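Local atomic coordinates of aminoglycoside phosphotransferase (Mycobacterium smegmatis, PDB entry 6EF6), a protein that phosphorylates (S)-1-amino-2-propanol as the kinase of the aminoacetone utilization microcompartment, and has a phosphotransferase-family fold. Residues Thr101-Arg106 and His128-Gly133; Arg172-Trp177 and Cys256-Tyr261; Leu227-Leu232 and Ile251-Cys256. All blocks are in the same frame, centred on the assembly; numbering follows the deposited sequence.

Interaction 1: Thr101-Arg106 and His128-Gly133; sequences TVVPAR and HFEMVG. With BEZ (benzoic acid), chain B.
V103 N donates to H128 O at 2.7 Å, almost straight at the hydrogen (173°), although the donor stands above the carbonyl plane. Its companion bond runs from E130 N to T101 O (2.9 Å). Together the two bonds flank V102 and F129, which therefore form a non-hydrogen-bonded antiparallel pair with CA atoms 4.4 Å apart. Each carbonyl also receives a CA-H...O contact, T101 O from F129 CA and H128 O from V102 CA. Water molecules carry the pairing further at both ends, one between T101 N and E130 O and one between V103 O and H128 N. A third joins V102 O to the carboxylate of E130.

The V103 and H128 side chains lie side by side and point the same way. V103 CB sits over one imidazole face, 4.2 Å from the centroid and 25° off the normal, a CH-pi contact displaced toward the rim. With V103 CG2 anti to the carbonyl carbon and beside the backbone N, that methyl reaches E130 CG at 3.7 Å. The extended E130 chain brings OE2 into van der Waals contact with the T101 methyl CG2, also at 3.7 Å. The F129 ring is shared: V102 CG2 meets CE1 obliquely at 3.8 Å, and benzoic acid C6 lies over one face, 3.5 Å above the plane and toward the rim.

In kinase-like folds this strand leads into the linker between the lobes, so a benzoic acid pocket here is consistent with the nucleotide cleft. The 101-106 loop lines the edge of strand 124-130 remote from strand 64-70, whose I67 bonds F129 and whose S66 OG is hydrogen-bonded to H128 NE2. Helix 78-94 lies against T101, V102 and F129 through R92, L85 and L88.

Interaction 2: Arg172-Trp177 and Cys256-Tyr261; sequences RFSWDW and CGFGWY
R172 grips C256 O side-on with two nitrogens, NE at 2.8 Å and NH2 at 2.9 Å. The oxygen lies in the guanidinium plane; NH2 approaches on a lone pair, whereas NE stands above the carbonyl plane. Bends at chi2 (-70°) and chi3 (-60°) fold the arginine back to this position, and C256 SG covers one guanidinium face, 3.5 Å from NE.

A single parallel bridge, S174 with F258, joins the loop between helices 147-163 and 177-180 to the chain running from the metal-site loop into strand 259-260. F258 N donates to F173 O (3.0 Å), and W175 N to F258 O (2.7 Å, 175°). Water 4 links W175 O to W260 N. G257 CA makes a CA-H...O contact with F173 O (3.3 Å), and S174 CA one with F258 O.

Aromatic rings meet carbonyls: R172 O lies at the edge of the F258 ring, 3.7 Å from CD2, and W175 O meets W260 CZ3 obliquely. W175 NE1 bonds D255 O, and W260 NE1 bonds G219 O.

R172 also donates to the carbonyls of E80 and D254. These carbonyl dipoles probably stabilise its buried charge, and the bonds probably help hold the chain on both sides of D255.

Interaction 3: Leu227-Leu232 and Ile251-Cys256; sequences LIHADL and IDFDDC. With NA (sodium ion), chain D; BEZ (benzoic acid), chain B.
The two backbones meet without sheet pairing: H229 and C256 bring their CA atoms to 4.2 Å, and C256 CA makes CA-H...O contacts with both I228 O and H229 O, while A230 and D252 have positive phi. H229 CG is anti to the backbone N, which carries the imidazole across to the other segment. There NE2 donates to I251 O (2.9 Å, 161°), and ND1 accepts from D231 N at 3.0 Å. With both partners near the ring plane, the rotation of the imidazole is fixed. Its CD2 stands 3.3 Å above the centre of the F253 ring, an edge-to-face pair with planes at 64°. L232 CD2 covers one imidazole face and a water the opposite one.

D231 OD2 (2.2 Å) and D252 OD2 (2.6 Å) both bind the sodium ion, their carboxylate planes 80° apart; three waters join them. D255 OD2 holds one of these waters at 2.7 Å, a second-shell role, and D231 OD1 has salt bridges to R233 and R310. D252 N makes a weak bond to O1 of benzoic acid, which is also hydrogen-bonded to R69 NH1.

H229-A230-D231 fits the HxD motif of kinase-like phosphotransferases, with N236, bonded to D231 O, probably its following asparagine. D252, which binds the sodium ion, probably corresponds to the aspartate of the DFG motif, and F253, packed on H229, to its phenylalanine.

Overall arrangement
From the N terminus, interaction 1 comes first: it closes the excursion through strand 112-114 and fastens the loop after helix 78-94 to strand 124-130 of the antiparallel sheet. Interaction 2 opens later, in the loop after helix 147-163, and closes at 256-261, fastening the 172-177 loop before helix 177-180 to strand 259-260. Interaction 3 falls within that span, 227-232 to 251-256, closing the hairpin of strands 237-239 and 248-250. Interactions 2 and 3 share C256 and touch, G257 O to I228 N, with centres about 10 Å apart. Interaction 1 does not touch interaction 3, but benzoic acid meets both, connecting the sheet lobe to the metal site.

Interaction 1: Thr101-Arg106 and His128-Gly133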
loop_
_atom_site.group_PDB
_atom_site.type_symbol
_atom_site.label_atom_id
_atom_site.label_comp_id
_atom_site.label_asym_id
_atom_site.label_seq_id
_atom_site.Cartn_x
_atom_site.Cartn_y
_atom_site.Cartn_z
ATOM N N THR A 101 2.472 -11.209 12.623
ATOM C CA THR A 101 2.810 -11.211 14.041
ATOM C C THR A 101 4.276 -10.849 14.216
ATOM O O THR A 101 5.160 -11.499 13.652
ATOM C CB THR A 101 2.580 -12.587 14.654
ATOM O OG1 THR A 101 1.190 -12.941 14.539
ATOM C CG2 THR A 101 2.944 -12.578 16.118
ATOM N N VAL A 102 4.539 -9.830 15.027
ATOM C CA VAL A 102 5.904 -9.387 15.233
ATOM C C VAL A 102 6.650 -10.400 16.103
ATOM O O VAL A 102 6.099 -10.945 17.070
ATOM C CB VAL A 102 5.883 -7.989 15.875
ATOM C CG1 VAL A 102 7.298 -7.604 16.335
ATOM C CG2 VAL A 102 5.359 -6.969 14.918
ATOM N N VAL A 103 7.903 -10.667 15.750
ATOM C CA VAL A 103 8.820 -11.460 16.578
ATOM C C VAL A 103 9.704 -10.477 17.340
ATOM O O VAL A 103 10.524 -9.795 16.713
ATOM C CB VAL A 103 9.678 -12.389 15.711
ATOM C CG1 VAL A 103 10.766 -13.105 16.547
ATOM C CG2 VAL A 103 8.811 -13.384 15.032
ATOM N N PRO A 104 9.578 -10.365 18.654
ATOM C CA PRO A 104 10.465 -9.447 19.372
ATOM C C PRO A 104 11.907 -9.919 19.366
ATOM O O PRO A 104 12.204 -11.116 19.295
ATOM C CB PRO A 104 9.904 -9.444 20.800
ATOM C CG PRO A 104 8.476 -9.863 20.643
ATOM C CD PRO A 104 8.502 -10.866 19.525
ATOM N N ALA A 105 12.800 -8.939 19.439
ATOM C CA ALA A 105 14.230 -9.195 19.529
ATOM C C ALA A 105 14.561 -9.783 20.894
ATOM O O ALA A 105 13.688 -9.929 21.768
ATOM C CB ALA A 105 15.016 -7.909 19.310
ATOM N N ARG A 106 15.851 -10.085 21.104
ATOM C CA ARG A 106 16.249 -10.787 22.318
ATOM C C ARG A 106 16.104 -9.935 23.569
ATOM O O ARG A 106 16.145 -10.480 24.677
ATOM C CB ARG A 106 17.703 -11.249 22.214
ATOM C CG ARG A 106 17.903 -12.348 21.227
ATOM C CD ARG A 106 19.378 -12.433 20.793
ATOM N NE ARG A 106 20.331 -12.508 21.912
ATOM C CZ ARG A 106 20.565 -13.607 22.623
ATOM N NH1 ARG A 106 19.871 -14.704 22.377
ATOM N NH2 ARG A 106 21.451 -13.608 23.604
ATOM N N HIS A 128 11.049 -7.999 12.522
ATOM C CA HIS A 128 11.009 -9.440 12.288
ATOM C C HIS A 128 9.580 -9.921 12.490
ATOM O O HIS A 128 8.938 -9.545 13.476
ATOM C CB HIS A 128 11.957 -10.120 13.270
ATOM C CG HIS A 128 12.303 -11.541 12.946
ATOM N ND1 HIS A 128 13.176 -12.262 13.733
ATOM C CD2 HIS A 128 11.954 -12.362 11.929
ATOM C CE1 HIS A 128 13.333 -13.471 13.231
ATOM N NE2 HIS A 128 12.616 -13.558 12.128
ATOM N N PHE A 129 9.062 -10.707 11.552
ATOM C CA PHE A 129 7.707 -11.238 11.624
ATOM C C PHE A 129 7.711 -12.763 11.563
ATOM O O PHE A 129 8.617 -13.370 10.975
ATOM C CB PHE A 129 6.867 -10.725 10.432
ATOM C CG PHE A 129 6.685 -9.220 10.398
ATOM C CD1 PHE A 129 5.743 -8.601 11.214
ATOM C CD2 PHE A 129 7.436 -8.433 9.522
ATOM C CE1 PHE A 129 5.556 -7.213 11.158
ATOM C CE2 PHE A 129 7.279 -7.056 9.469
ATOM C CZ PHE A 129 6.311 -6.439 10.269
ATOM N N GLU A 130 6.651 -13.381 12.102
ATOM C CA GLU A 130 6.481 -14.817 11.953
ATOM C C GLU A 130 6.203 -15.145 10.493
ATOM O O GLU A 130 5.764 -14.291 9.708
ATOM C CB GLU A 130 5.349 -15.337 12.842
ATOM C CG GLU A 130 5.603 -15.120 14.331
ATOM C CD GLU A 130 4.598 -15.810 15.238
ATOM O OE1 GLU A 130 3.600 -16.366 14.735
ATOM O OE2 GLU A 130 4.810 -15.781 16.470
ATOM N N MET A 131 6.457 -16.400 10.135
ATOM C CA MET A 131 6.204 -16.851 8.772
ATOM C C MET A 131 4.727 -16.631 8.423
ATOM O O MET A 131 3.836 -16.695 9.279
ATOM C CB MET A 131 6.599 -18.327 8.617
ATOM C CG MET A 131 6.492 -18.861 7.222
ATOM S SD MET A 131 7.378 -17.854 6.041
ATOM C CE MET A 131 7.109 -18.735 4.520
ATOM N N VAL A 132 4.486 -16.311 7.154
ATOM C CA VAL A 132 3.154 -16.058 6.614
ATOM C C VAL A 132 2.916 -17.040 5.478
ATOM O O VAL A 132 3.750 -17.156 4.575
ATOM C CB VAL A 132 3.052 -14.614 6.095
ATOM C CG1 VAL A 132 1.720 -14.402 5.351
ATOM C CG2 VAL A 132 3.191 -13.611 7.232
ATOM N N GLY A 133 1.779 -17.743 5.515
ATOM C CA GLY A 133 1.443 -18.636 4.416
ATOM C C GLY A 133 1.329 -17.881 3.102
ATOM O O GLY A 133 0.564 -16.915 2.982
HETATM C C BEZ B . 6.019 -6.399 5.321
HETATM O O1 BEZ B . 5.447 -5.653 6.116
HETATM O O2 BEZ B . 6.773 -5.904 4.435
HETATM C C1 BEZ B . 5.790 -7.867 5.437
HETATM C C2 BEZ B . 6.054 -8.704 4.368
HETATM C C3 BEZ B . 5.837 -10.070 4.499
HETATM C C4 BEZ B . 5.344 -10.586 5.690
HETATM C C5 BEZ B . 5.083 -9.739 6.763
HETATM C C6 BEZ B . 5.297 -8.384 6.626
HETATM O O HOH W 1 3.533 -13.083 10.677
HETATM O O HOH W 2 6.092 -13.634 17.905
HETATM O O HOH W 3 11.240 -7.322 15.393
#

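Interaction 2: Arg172-Trp177 and Cys256-Tyr261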
loop_
_atom_site.group_PDB
_atom_site.type_symbol
_atom_site.label_atom_id
_atom_site.label_comp_id
_atom_site.label_asym_id
_atom_site.label_seq_id
_atom_site.Cartn_x
_atom_site.Cartn_y
_atom_site.Cartn_z
ATOM N N ARG A 172 1.289 8.661 12.568
ATOM C CA ARG A 172 1.554 8.209 11.209
ATOM C C ARG A 172 1.338 9.382 10.261
ATOM O O ARG A 172 0.593 10.308 10.571
ATOM C CB ARG A 172 0.645 7.067 10.740
ATOM C CG ARG A 172 0.815 5.778 11.509
ATOM C CD ARG A 172 2.146 5.087 11.217
ATOM N NE ARG A 172 2.286 4.750 9.805
ATOM C CZ ARG A 172 3.286 4.072 9.267
ATOM N NH1 ARG A 172 4.305 3.652 9.993
ATOM N NH2 ARG A 172 3.260 3.790 8.006
ATOM N N PHE A 173 1.992 9.339 9.114
ATOM C CA PHE A 173 1.846 10.380 8.106
ATOM C C PHE A 173 0.494 10.306 7.405
ATOM O O PHE A 173 -0.344 9.435 7.683
ATOM C CB PHE A 173 3.052 10.404 7.158
ATOM C CG PHE A 173 3.320 9.123 6.362
ATOM C CD1 PHE A 173 2.371 8.120 6.176
ATOM C CD2 PHE A 173 4.569 8.934 5.773
ATOM C CE1 PHE A 173 2.666 6.995 5.440
ATOM C CE2 PHE A 173 4.830 7.790 4.996
ATOM C CZ PHE A 173 3.896 6.844 4.841
ATOM N N SER A 174 0.245 11.290 6.542
ATOM C CA SER A 174 -1.050 11.472 5.887
ATOM C C SER A 174 -0.948 11.383 4.368
ATOM O O SER A 174 0.062 11.807 3.766
ATOM C CB SER A 174 -1.658 12.828 6.219
ATOM O OG SER A 174 -1.904 12.904 7.624
ATOM N N TRP A 175 -2.001 10.833 3.767
ATOM C CA TRP A 175 -2.176 10.789 2.331
ATOM C C TRP A 175 -3.287 11.775 2.018
ATOM O O TRP A 175 -4.284 11.425 1.403
ATOM C CB TRP A 175 -2.498 9.373 1.847
ATOM C CG TRP A 175 -1.385 8.430 2.109
ATOM C CD1 TRP A 175 -1.284 7.478 3.124
ATOM C CD2 TRP A 175 -0.164 8.303 1.350
ATOM N NE1 TRP A 175 -0.092 6.823 3.040
ATOM C CE2 TRP A 175 0.625 7.307 1.986
ATOM C CE3 TRP A 175 0.362 8.955 0.212
ATOM C CZ2 TRP A 175 1.861 6.938 1.516
ATOM C CZ3 TRP A 175 1.630 8.596 -0.231
ATOM C CH2 TRP A 175 2.350 7.582 0.399
ATOM N N ASP A 176 -3.092 13.021 2.435
ATOM C CA ASP A 176 -4.012 14.109 2.124
ATOM C C ASP A 176 -3.592 14.804 0.843
ATOM O O ASP A 176 -2.637 14.387 0.198
ATOM C CB ASP A 176 -4.123 15.071 3.308
ATOM C CG ASP A 176 -2.794 15.659 3.764
ATOM O OD1 ASP A 176 -1.783 15.396 3.124
ATOM O OD2 ASP A 176 -2.815 16.408 4.758
ATOM N N TRP A 177 -4.317 15.860 0.442
ATOM C CA TRP A 177 -3.959 16.508 -0.826
ATOM C C TRP A 177 -2.518 16.996 -0.791
ATOM O O TRP A 177 -1.740 16.712 -1.720
ATOM C CB TRP A 177 -4.884 17.685 -1.130
ATOM C CG TRP A 177 -4.559 18.287 -2.458
ATOM C CD1 TRP A 177 -3.827 19.418 -2.681
ATOM C CD2 TRP A 177 -4.989 17.789 -3.714
ATOM N NE1 TRP A 177 -3.741 19.611 -4.062
ATOM C CE2 TRP A 177 -4.468 18.644 -4.697
ATOM C CE3 TRP A 177 -5.757 16.706 -4.101
ATOM C CZ2 TRP A 177 -4.680 18.394 -6.078
ATOM C CZ3 TRP A 177 -5.985 16.489 -5.445
ATOM C CH2 TRP A 177 -5.453 17.350 -6.411
ATOM N N CYS A 256 0.873 2.748 5.827
ATOM C CA CYS A 256 -0.385 3.062 6.494
ATOM C C CYS A 256 -0.336 4.459 7.115
ATOM O O CYS A 256 0.711 4.995 7.464
ATOM C CB CYS A 256 -0.750 2.004 7.542
ATOM S SG CYS A 256 0.118 2.057 9.147
ATOM N N GLY A 257 -1.510 5.081 7.187
ATOM C CA GLY A 257 -1.591 6.433 7.742
ATOM C C GLY A 257 -2.961 7.010 7.450
ATOM O O GLY A 257 -3.893 6.273 7.222
ATOM N N PHE A 258 -3.081 8.321 7.590
ATOM C CA PHE A 258 -4.399 8.933 7.512
ATOM C C PHE A 258 -4.688 9.279 6.081
ATOM O O PHE A 258 -3.840 9.840 5.410
ATOM C CB PHE A 258 -4.447 10.131 8.467
ATOM C CG PHE A 258 -4.269 9.715 9.887
ATOM C CD1 PHE A 258 -5.319 9.149 10.596
ATOM C CD2 PHE A 258 -3.029 9.818 10.498
ATOM C CE1 PHE A 258 -5.154 8.751 11.912
ATOM C CE2 PHE A 258 -2.865 9.390 11.825
ATOM C CZ PHE A 258 -3.939 8.849 12.510
ATOM N N GLY A 259 -5.876 8.973 5.617
ATOM C CA GLY A 259 -6.256 9.244 4.243
ATOM C C GLY A 259 -7.726 8.947 4.025
ATOM O O GLY A 259 -8.424 8.588 4.970
ATOM N N TRP A 260 -8.200 9.128 2.794
ATOM C CA TRP A 260 -9.586 8.755 2.510
ATOM C C TRP A 260 -9.769 7.257 2.533
ATOM O O TRP A 260 -9.005 6.545 1.864
ATOM C CB TRP A 260 -10.063 9.365 1.198
ATOM C CG TRP A 260 -10.216 10.861 1.232
ATOM C CD1 TRP A 260 -11.297 11.548 1.719
ATOM C CD2 TRP A 260 -9.267 11.864 0.847
ATOM N NE1 TRP A 260 -11.096 12.889 1.646
ATOM C CE2 TRP A 260 -9.862 13.121 1.102
ATOM C CE3 TRP A 260 -7.999 11.821 0.235
ATOM C CZ2 TRP A 260 -9.222 14.324 0.860
ATOM C CZ3 TRP A 260 -7.362 13.046 0.006
ATOM C CH2 TRP A 260 -7.999 14.265 0.272
ATOM N N TYR A 261 -10.808 6.778 3.222
ATOM C CA TYR A 261 -11.044 5.332 3.238
ATOM C C TYR A 261 -11.055 4.735 1.831
ATOM O O TYR A 261 -10.445 3.690 1.578
ATOM C CB TYR A 261 -12.335 4.980 3.997
ATOM C CG TYR A 261 -12.235 5.222 5.481
ATOM C CD1 TYR A 261 -11.331 4.546 6.257
ATOM C CD2 TYR A 261 -13.000 6.169 6.093
ATOM C CE1 TYR A 261 -11.235 4.795 7.643
ATOM C CE2 TYR A 261 -12.918 6.432 7.450
ATOM C CZ TYR A 261 -11.994 5.743 8.206
ATOM O OH TYR A 261 -11.934 6.011 9.580
HETATM O O HOH W 4 -5.928 9.215 0.842
#

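Interaction 3: Leu227-Leu232 and Ile251-Cys256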
loop_
_atom_site.group_PDB
_atom_site.type_symbol
_atom_site.label_atom_id
_atom_site.label_comp_id
_atom_site.label_asym_id
_atom_site.label_seq_id
_atom_site.Cartn_x
_atom_site.Cartn_y
_atom_site.Cartn_z
ATOM N N LEU A 227 -7.648 6.294 9.507
ATOM C CA LEU A 227 -6.482 5.415 9.416
ATOM C C LEU A 227 -6.732 4.288 8.391
ATOM O O LEU A 227 -7.710 3.539 8.504
ATOM C CB LEU A 227 -6.144 4.842 10.787
ATOM C CG LEU A 227 -4.975 3.842 10.821
ATOM C CD1 LEU A 227 -3.667 4.486 10.416
ATOM C CD2 LEU A 227 -4.828 3.202 12.222
ATOM N N ILE A 228 -5.856 4.185 7.390
ATOM C CA ILE A 228 -5.923 3.231 6.283
ATOM C C ILE A 228 -4.568 2.536 6.053
ATOM O O ILE A 228 -3.496 3.037 6.367
ATOM C CB ILE A 228 -6.403 3.879 4.962
ATOM C CG1 ILE A 228 -5.507 5.050 4.547
ATOM C CG2 ILE A 228 -7.848 4.303 5.067
ATOM C CD1 ILE A 228 -5.715 5.499 3.112
ATOM N N HIS A 229 -4.653 1.349 5.469
ATOM C CA HIS A 229 -3.455 0.603 5.053
ATOM C C HIS A 229 -2.695 1.313 3.919
ATOM O O HIS A 229 -1.476 1.440 3.979
ATOM C CB HIS A 229 -3.881 -0.803 4.668
ATOM C CG HIS A 229 -2.786 -1.694 4.180
ATOM N ND1 HIS A 229 -2.162 -1.516 2.955
ATOM C CD2 HIS A 229 -2.234 -2.801 4.745
ATOM C CE1 HIS A 229 -1.294 -2.501 2.791
ATOM N NE2 HIS A 229 -1.331 -3.301 3.849
ATOM N N ALA A 230 -3.445 1.790 2.903
ATOM C CA ALA A 230 -2.939 2.644 1.826
ATOM C C ALA A 230 -2.051 1.918 0.837
ATOM O O ALA A 230 -1.490 2.573 -0.032
ATOM C CB ALA A 230 -2.293 3.921 2.347
ATOM N N ASP A 231 -1.975 0.586 0.853
ATOM C CA ASP A 231 -1.283 -0.182 -0.196
ATOM C C ASP A 231 -1.934 -1.547 -0.376
ATOM O O ASP A 231 -1.262 -2.588 -0.416
ATOM C CB ASP A 231 0.234 -0.267 0.002
ATOM C CG ASP A 231 0.957 -0.677 -1.278
ATOM O OD1 ASP A 231 0.401 -0.578 -2.390
ATOM O OD2 ASP A 231 2.095 -1.195 -1.114
ATOM N N LEU A 232 -3.254 -1.549 -0.515
ATOM C CA LEU A 232 -4.043 -2.786 -0.589
ATOM C C LEU A 232 -4.196 -3.290 -2.016
ATOM O O LEU A 232 -5.294 -3.541 -2.534
ATOM C CB LEU A 232 -5.385 -2.572 0.085
ATOM C CG LEU A 232 -5.330 -2.490 1.619
ATOM C CD1 LEU A 232 -6.686 -2.049 2.195
ATOM C CD2 LEU A 232 -4.881 -3.800 2.230
ATOM N N ILE A 251 -0.314 -8.032 4.312
ATOM C CA ILE A 251 1.058 -7.701 4.662
ATOM C C ILE A 251 1.332 -6.244 4.261
ATOM O O ILE A 251 0.510 -5.558 3.632
ATOM C CB ILE A 251 2.068 -8.669 4.004
ATOM C CG1 ILE A 251 2.056 -8.544 2.489
ATOM C CG2 ILE A 251 1.802 -10.101 4.455
ATOM C CD1 ILE A 251 3.332 -9.047 1.826
ATOM N N ASP A 252 2.534 -5.767 4.598
ATOM C CA ASP A 252 3.064 -4.502 4.087
ATOM C C ASP A 252 2.165 -3.320 4.436
ATOM O O ASP A 252 1.705 -2.572 3.574
ATOM C CB ASP A 252 3.311 -4.570 2.578
ATOM C CG ASP A 252 4.112 -3.380 2.060
ATOM O OD1 ASP A 252 4.628 -2.613 2.887
ATOM O OD2 ASP A 252 4.203 -3.222 0.823
ATOM N N PHE A 253 2.024 -3.124 5.753
ATOM C CA PHE A 253 1.363 -1.938 6.321
ATOM C C PHE A 253 2.288 -0.708 6.332
ATOM O O PHE A 253 2.002 0.277 7.023
ATOM C CB PHE A 253 0.798 -2.235 7.736
ATOM C CG PHE A 253 -0.459 -3.032 7.770
ATOM C CD1 PHE A 253 -0.468 -4.411 7.501
ATOM C CD2 PHE A 253 -1.647 -2.456 8.201
ATOM C CE1 PHE A 253 -1.633 -5.148 7.583
ATOM C CE2 PHE A 253 -2.809 -3.216 8.267
ATOM C CZ PHE A 253 -2.815 -4.543 7.971
ATOM N N ASP A 254 3.432 -0.745 5.635
ATOM C CA ASP A 254 4.414 0.312 5.829
ATOM C C ASP A 254 3.977 1.668 5.273
ATOM O O ASP A 254 4.616 2.659 5.633
ATOM C CB ASP A 254 5.733 -0.108 5.175
ATOM C CG ASP A 254 6.905 0.817 5.543
ATOM O OD1 ASP A 254 7.181 1.060 6.738
ATOM O OD2 ASP A 254 7.608 1.295 4.613
ATOM N N ASP A 255 2.983 1.750 4.415
ATOM C CA ASP A 255 2.421 3.022 3.953
ATOM C C ASP A 255 1.209 3.448 4.756
ATOM O O ASP A 255 0.546 4.409 4.409
ATOM C CB ASP A 255 2.088 3.042 2.449
ATOM C CG ASP A 255 3.276 3.207 1.562
ATOM O OD1 ASP A 255 4.340 3.622 2.041
ATOM O OD2 ASP A 255 3.092 2.858 0.356
ATOM N N CYS A 256 0.873 2.748 5.827
ATOM C CA CYS A 256 -0.385 3.062 6.494
ATOM C C CYS A 256 -0.336 4.459 7.115
ATOM O O CYS A 256 0.711 4.995 7.464
ATOM C CB CYS A 256 -0.750 2.004 7.542
ATOM S SG CYS A 256 0.118 2.057 9.147
HETATM NA NA NA D . 4.064 -0.825 -0.172
HETATM C C BEZ B . 6.019 -6.399 5.321
HETATM O O1 BEZ B . 5.447 -5.653 6.116
HETATM O O2 BEZ B . 6.773 -5.904 4.435
HETATM C C1 BEZ B . 5.790 -7.867 5.437
HETATM C C2 BEZ B . 6.054 -8.704 4.368
HETATM C C3 BEZ B . 5.837 -10.070 4.499
HETATM C C4 BEZ B . 5.344 -10.586 5.690
HETATM C C5 BEZ B . 5.083 -9.739 6.763
HETATM C C6 BEZ B . 5.297 -8.384 6.626
HETATM O O HOH W 5 0.916 0.047 3.550
HETATM O O HOH W 6 0.872 3.129 -1.145
HETATM O O HOH W 7 3.362 -0.177 1.818
HETATM O O HOH W 8 6.273 -1.136 0.896
HETATM O O HOH W 9 4.551 1.005 -0.909
#